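Local coordinates for metallophosphoesterase (PDB 4J6O), which probably removes 2',3' phosphate ends from RNA as the manganese-binding phosphatase domain of the bacterial Pnkp-Hen1 repair system, at residues Phe14-Asp19 against Leu61-Leu66; Leu90-Asn95 against Ser142-Asp147. All coordinates share one frame; numbering follows the deposited sequence.

Interaction 1. Residues Phe14-Asp19 against Leu61-Leu66; sequences FDIIGD and LFLGDL. With MN (manganese (II) ion), chain J.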
loop_
_atom_site.group_PDB
_atom_site.type_symbol
_atom_site.label_atom_id
_atom_site.label_comp_id
_atom_site.label_asym_id
_atom_site.label_seq_id
_atom_site.Cartn_x
_atom_site.Cartn_y
_atom_site.Cartn_z
ATOM N N PHE A 14 -8.142 -10.937 7.378
ATOM C CA PHE A 14 -7.130 -9.926 7.031
ATOM C C PHE A 14 -7.704 -8.566 7.298
ATOM O O PHE A 14 -8.908 -8.360 7.193
ATOM C CB PHE A 14 -6.818 -9.940 5.524
ATOM C CG PHE A 14 -6.305 -11.242 5.025
ATOM C CD1 PHE A 14 -5.064 -11.692 5.405
ATOM C CD2 PHE A 14 -7.075 -12.021 4.152
ATOM C CE1 PHE A 14 -4.576 -12.891 4.920
ATOM C CE2 PHE A 14 -6.586 -13.197 3.638
ATOM C CZ PHE A 14 -5.356 -13.667 4.038
ATOM N N ASP A 15 -6.834 -7.628 7.657
ATOM C CA ASP A 15 -7.215 -6.224 7.704
ATOM C C ASP A 15 -6.341 -5.537 6.700
ATOM O O ASP A 15 -5.104 -5.610 6.788
ATOM C CB ASP A 15 -7.022 -5.691 9.113
ATOM C CG ASP A 15 -7.945 -6.390 10.093
ATOM O OD1 ASP A 15 -9.152 -6.444 9.826
ATOM O OD2 ASP A 15 -7.442 -6.898 11.103
ATOM N N ILE A 16 -6.999 -4.993 5.690
ATOM C CA ILE A 16 -6.308 -4.515 4.475
ATOM C C ILE A 16 -6.242 -2.996 4.530
ATOM O O ILE A 16 -7.270 -2.346 4.728
ATOM C CB ILE A 16 -7.067 -4.963 3.210
ATOM C CG1 ILE A 16 -7.292 -6.484 3.224
ATOM C CG2 ILE A 16 -6.273 -4.541 1.946
ATOM C CD1 ILE A 16 -8.216 -6.953 2.142
ATOM N N ILE A 17 -5.033 -2.421 4.448
ATOM C CA ILE A 17 -4.872 -0.987 4.815
ATOM C C ILE A 17 -4.354 -0.233 3.569
ATOM O O ILE A 17 -3.415 -0.687 2.895
ATOM C CB ILE A 17 -3.887 -0.829 5.976
ATOM C CG1 ILE A 17 -4.530 -1.428 7.255
ATOM C CG2 ILE A 17 -3.609 0.647 6.273
ATOM C CD1 ILE A 17 -3.677 -1.432 8.473
ATOM N N GLY A 18 -4.952 0.931 3.299
ATOM C CA GLY A 18 -4.588 1.737 2.129
ATOM C C GLY A 18 -3.350 2.593 2.362
ATOM O O GLY A 18 -2.577 2.398 3.288
ATOM N N ASP A 19 -3.129 3.537 1.437
ATOM C CA ASP A 19 -1.864 4.274 1.426
ATOM C C ASP A 19 -1.613 5.029 2.724
ATOM O O ASP A 19 -2.423 5.867 3.152
ATOM C CB ASP A 19 -1.919 5.328 0.319
ATOM C CG ASP A 19 -2.253 4.772 -1.025
ATOM O OD1 ASP A 19 -3.189 3.944 -1.231
ATOM O OD2 ASP A 19 -1.575 5.272 -1.991
ATOM N N LEU A 61 -2.787 -6.752 5.598
ATOM C CA LEU A 61 -2.286 -6.675 4.218
ATOM C C LEU A 61 -2.136 -5.213 3.852
ATOM O O LEU A 61 -3.128 -4.498 3.824
ATOM C CB LEU A 61 -3.285 -7.330 3.256
ATOM C CG LEU A 61 -3.616 -8.791 3.532
ATOM C CD1 LEU A 61 -4.625 -9.238 2.468
ATOM C CD2 LEU A 61 -2.386 -9.690 3.505
ATOM N N PHE A 62 -0.893 -4.764 3.620
ATOM C CA PHE A 62 -0.658 -3.349 3.286
ATOM C C PHE A 62 -0.678 -3.226 1.792
ATOM O O PHE A 62 -0.054 -4.042 1.107
ATOM C CB PHE A 62 0.697 -2.880 3.823
ATOM C CG PHE A 62 0.768 -2.747 5.338
ATOM C CD1 PHE A 62 0.211 -1.652 5.987
ATOM C CD2 PHE A 62 1.394 -3.728 6.120
ATOM C CE1 PHE A 62 0.282 -1.540 7.393
ATOM C CE2 PHE A 62 1.455 -3.607 7.537
ATOM C CZ PHE A 62 0.900 -2.507 8.162
ATOM N N LEU A 63 -1.321 -2.157 1.307
ATOM C CA LEU A 63 -1.492 -1.938 -0.141
ATOM C C LEU A 63 -0.370 -1.092 -0.716
ATOM O O LEU A 63 -0.365 -0.773 -1.935
ATOM C CB LEU A 63 -2.844 -1.345 -0.444
ATOM C CG LEU A 63 -4.032 -2.218 -0.076
ATOM C CD1 LEU A 63 -5.321 -1.504 -0.522
ATOM C CD2 LEU A 63 -3.909 -3.553 -0.806
ATOM N N GLY A 64 0.595 -0.798 0.124
ATOM C CA GLY A 64 1.796 -0.088 -0.291
ATOM C C GLY A 64 1.644 1.421 -0.255
ATOM O O GLY A 64 0.695 1.960 0.358
ATOM N N ASP A 65 2.556 2.120 -0.903
ATOM C CA ASP A 65 2.702 3.597 -0.800
ATOM C C ASP A 65 2.884 3.961 0.677
ATOM O O ASP A 65 2.148 4.761 1.265
ATOM C CB ASP A 65 1.542 4.339 -1.439
ATOM C CG ASP A 65 1.857 4.751 -2.908
ATOM O OD1 ASP A 65 2.868 4.250 -3.418
ATOM O OD2 ASP A 65 1.111 5.524 -3.524
ATOM N N LEU A 66 3.872 3.299 1.282
ATOM C CA LEU A 66 4.294 3.543 2.694
ATOM C C LEU A 66 5.056 4.844 2.841
ATOM O O LEU A 66 4.998 5.485 3.904
ATOM C CB LEU A 66 5.214 2.380 3.151
ATOM C CG LEU A 66 4.679 0.984 2.945
ATOM C CD1 LEU A 66 5.781 0.023 3.481
ATOM C CD2 LEU A 66 3.353 0.765 3.674
HETATM MN MN MN J . -0.461 6.872 -2.926
HETATM O O HOH W 1 -0.340 0.548 2.785
HETATM O O HOH W 2 -1.687 1.675 -1.201
HETATM O O HOH W 3 -2.279 8.194 -2.400
#
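Leu61 packs against one face of the Phe14 ring where strands 14-17 and 59-62 run parallel. Its CB passes beside Ile16 CG1; its CG meets Phe14 CD1; one methyl, CD1, sits over the ring face in a CH-pi contact, 4.0 Å from the centroid of Phe14, while the other, CD2, touches Phe14 CD1 and CE1. The first torsion (chi1 -58°) puts CG beside the backbone N, and the extended chi2 (180°) completes the placing of the methyls by the ring. Leu61 uses both its N and its O to bond the same strand, on either side of Ile16: its N donates to Asp15 O (2.8 Å) and its O accepts from Ile17 N (2.9 Å). Leu63 N continues the ladder to Ile17 O (3.0 Å). Beyond the strands the chains remain side by side through water, one molecule linking Asp19 OD1, weakly, to Gly64 O. The two carboxylates then converge with their planes 80° apart, and Asp19 OD2 and Asp65 OD2 each bind manganese at 2.2 Å. The metal probably offsets the repulsion between them, and His21 joins them as a ligand. Metal ligands just past the C-terminal ends of neighbouring strands are characteristic of the calcineurin-like fold. Strand 151-154 covers the face bearing Ile16 and Leu61, through Val153, whereas helix 73-86 packs against Phe62 on the other.

Interaction 2. Residues Leu90-Asn95 against Ser142-Asp147; sequences LCVPGN and SHYVLD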
loop_
_atom_site.group_PDB
_atom_site.type_symbol
_atom_site.label_atom_id
_atom_site.label_comp_id
_atom_site.label_asym_id
_atom_site.label_seq_id
_atom_site.Cartn_x
_atom_site.Cartn_y
_atom_site.Cartn_z
ATOM N N LEU A 90 1.499 -8.917 5.241
ATOM C CA LEU A 90 2.117 -8.905 3.932
ATOM C C LEU A 90 1.976 -7.485 3.346
ATOM O O LEU A 90 1.166 -6.693 3.797
ATOM C CB LEU A 90 1.444 -9.871 2.954
ATOM C CG LEU A 90 1.397 -11.378 3.298
ATOM C CD1 LEU A 90 0.527 -12.114 2.308
ATOM C CD2 LEU A 90 2.783 -11.947 3.332
ATOM N N CYS A 91 2.819 -7.185 2.373
ATOM C CA CYS A 91 2.794 -5.858 1.752
ATOM C C CYS A 91 2.982 -6.019 0.252
ATOM O O CYS A 91 3.802 -6.864 -0.226
ATOM C CB CYS A 91 3.948 -5.025 2.323
ATOM S SG CYS A 91 3.928 -3.246 1.862
ATOM N N VAL A 92 2.209 -5.252 -0.508
ATOM C CA VAL A 92 2.408 -5.183 -1.957
ATOM C C VAL A 92 2.911 -3.777 -2.203
ATOM O O VAL A 92 2.742 -2.848 -1.400
ATOM C CB VAL A 92 1.110 -5.509 -2.767
ATOM C CG1 VAL A 92 0.699 -6.944 -2.474
ATOM C CG2 VAL A 92 -0.038 -4.563 -2.404
ATOM N N PRO A 93 3.621 -3.610 -3.290
ATOM C CA PRO A 93 4.278 -2.338 -3.499
ATOM C C PRO A 93 3.396 -1.284 -4.162
ATOM O O PRO A 93 2.616 -1.575 -5.041
ATOM C CB PRO A 93 5.436 -2.734 -4.448
ATOM C CG PRO A 93 4.819 -3.794 -5.315
ATOM C CD PRO A 93 3.992 -4.623 -4.287
ATOM N N GLY A 94 3.584 -0.024 -3.725
ATOM C CA GLY A 94 3.005 1.105 -4.428
ATOM C C GLY A 94 4.056 1.732 -5.350
ATOM O O GLY A 94 5.276 1.459 -5.213
ATOM N N ASN A 95 3.600 2.612 -6.239
ATOM C CA ASN A 95 4.484 3.298 -7.147
ATOM C C ASN A 95 5.560 4.104 -6.404
ATOM O O ASN A 95 6.730 4.210 -6.851
ATOM C CB ASN A 95 3.656 4.170 -8.137
ATOM C CG ASN A 95 2.565 5.081 -7.451
ATOM O OD1 ASN A 95 1.814 4.721 -6.483
ATOM N ND2 ASN A 95 2.464 6.285 -8.010
ATOM N N SER A 142 4.145 -8.190 -6.708
ATOM C CA SER A 142 3.203 -7.236 -7.339
ATOM C C SER A 142 1.774 -7.267 -6.778
ATOM O O SER A 142 1.154 -6.218 -6.558
ATOM C CB SER A 142 3.191 -7.455 -8.859
ATOM O OG SER A 142 2.527 -8.661 -9.187
ATOM N N HIS A 143 1.279 -8.467 -6.516
ATOM C CA HIS A 143 -0.062 -8.614 -5.939
ATOM C C HIS A 143 -0.138 -9.989 -5.341
ATOM O O HIS A 143 0.723 -10.812 -5.553
ATOM C CB HIS A 143 -1.146 -8.461 -7.006
ATOM C CG HIS A 143 -1.142 -9.550 -8.060
ATOM N ND1 HIS A 143 -0.142 -9.679 -9.016
ATOM C CD2 HIS A 143 -2.041 -10.536 -8.314
ATOM C CE1 HIS A 143 -0.453 -10.678 -9.829
ATOM N NE2 HIS A 143 -1.579 -11.233 -9.419
ATOM N N TYR A 144 -1.182 -10.222 -4.549
ATOM C CA TYR A 144 -1.372 -11.556 -4.009
ATOM C C TYR A 144 -2.768 -12.022 -4.337
ATOM O O TYR A 144 -3.707 -11.238 -4.306
ATOM C CB TYR A 144 -1.203 -11.577 -2.500
ATOM C CG TYR A 144 0.202 -11.433 -2.015
ATOM C CD1 TYR A 144 1.129 -12.441 -2.228
ATOM C CD2 TYR A 144 0.611 -10.310 -1.331
ATOM C CE1 TYR A 144 2.422 -12.336 -1.754
ATOM C CE2 TYR A 144 1.900 -10.189 -0.841
ATOM C CZ TYR A 144 2.810 -11.232 -1.046
ATOM O OH TYR A 144 4.118 -11.155 -0.602
ATOM N N VAL A 145 -2.875 -13.283 -4.748
ATOM C CA VAL A 145 -4.174 -13.956 -4.827
ATOM C C VAL A 145 -4.290 -14.798 -3.570
ATOM O O VAL A 145 -3.490 -15.728 -3.339
ATOM C CB VAL A 145 -4.275 -14.842 -6.109
ATOM C CG1 VAL A 145 -5.667 -15.409 -6.249
ATOM C CG2 VAL A 145 -3.909 -13.986 -7.375
ATOM N N LEU A 146 -5.317 -14.521 -2.774
ATOM C CA LEU A 146 -5.428 -15.145 -1.469
ATOM C C LEU A 146 -6.737 -15.920 -1.331
ATOM O O LEU A 146 -7.644 -15.776 -2.163
ATOM C CB LEU A 146 -5.444 -14.039 -0.414
ATOM C CG LEU A 146 -4.184 -13.191 -0.404
ATOM C CD1 LEU A 146 -4.561 -11.705 -0.404
ATOM C CD2 LEU A 146 -3.517 -13.435 0.902
ATOM N N ASP A 147 -6.794 -16.758 -0.285
ATOM C CA ASP A 147 -8.043 -17.380 0.177
ATOM C C ASP A 147 -8.798 -18.059 -0.954
ATOM O O ASP A 147 -9.910 -17.646 -1.332
ATOM C CB ASP A 147 -8.945 -16.342 0.848
ATOM C CG ASP A 147 -10.127 -16.997 1.539
ATOM O OD1 ASP A 147 -9.972 -18.187 1.937
ATOM O OD2 ASP A 147 -11.183 -16.344 1.644
HETATM O O HOH W 4 5.365 -8.930 -1.006
HETATM O O HOH W 5 0.826 -3.598 -5.768
#
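Tyr144 and Leu90 make the largest contribution to a contact between the two beta-sheets of the calcineurin-like sandwich, with Val92 next. Leu90 lies on strand 89-91, at the edge of one sheet, and Tyr144 on strand 143-146 of the other; no direct hydrogen bond joins the segments. The CD1 methyl of Leu90 stands over one face of the phenol ring, 4.0 Å from the centroid of Tyr144 and 15° off the ring normal, in a CH-pi contact. Leu90 CB meets the same ring at CE2. The side chains of Val92 and Tyr144 run antiparallel past one another: with chi1 at -63°, Val92 CG1 lies anti to the carbonyl carbon and comes within 3.6 Å of Tyr144 CD2, approaching the ring obliquely. Leu90 CD1 and Val92 CG1 lie on opposite sides of the ring plane, both near the CD2-CE2 bond. Lys7 of strand 6-7 touches both Leu90 and Tyr144, and Val153 also packs on Tyr144. Farther along, one water donates to both Pro93 O and Ser142 O, bridging the backbones. A second water links the phenol to strand 89-91 of the opposing sheet: it lies 2.6 Å from Tyr144 OH and donates to Cys91 O at 2.7 Å.

Overall arrangement
Interactions 1 and 2 share a sheet, their centres about 9 Å apart. Strand 59-62 lies between strands 14-17 and 89-91, and probable hydrogen bonds from Phe62 N to Leu90 O (2.8 Å) and from Val92 N to Phe62 O (3.0 Å) join the two contacts. Interaction 1 thus builds the middle of this sheet and its metal-binding end, while interaction 2 connects the sheet's edge to the opposing one. Past the strands, residues 90-95 return to the active site: Gly94 CA comes within 3.3 Å of Asp65 OD1, and Asp97 bonds to the backbone N of both Asp65 and Gly94. Pro93 nevertheless remains about 11 Å from the manganese, measured from its side chain.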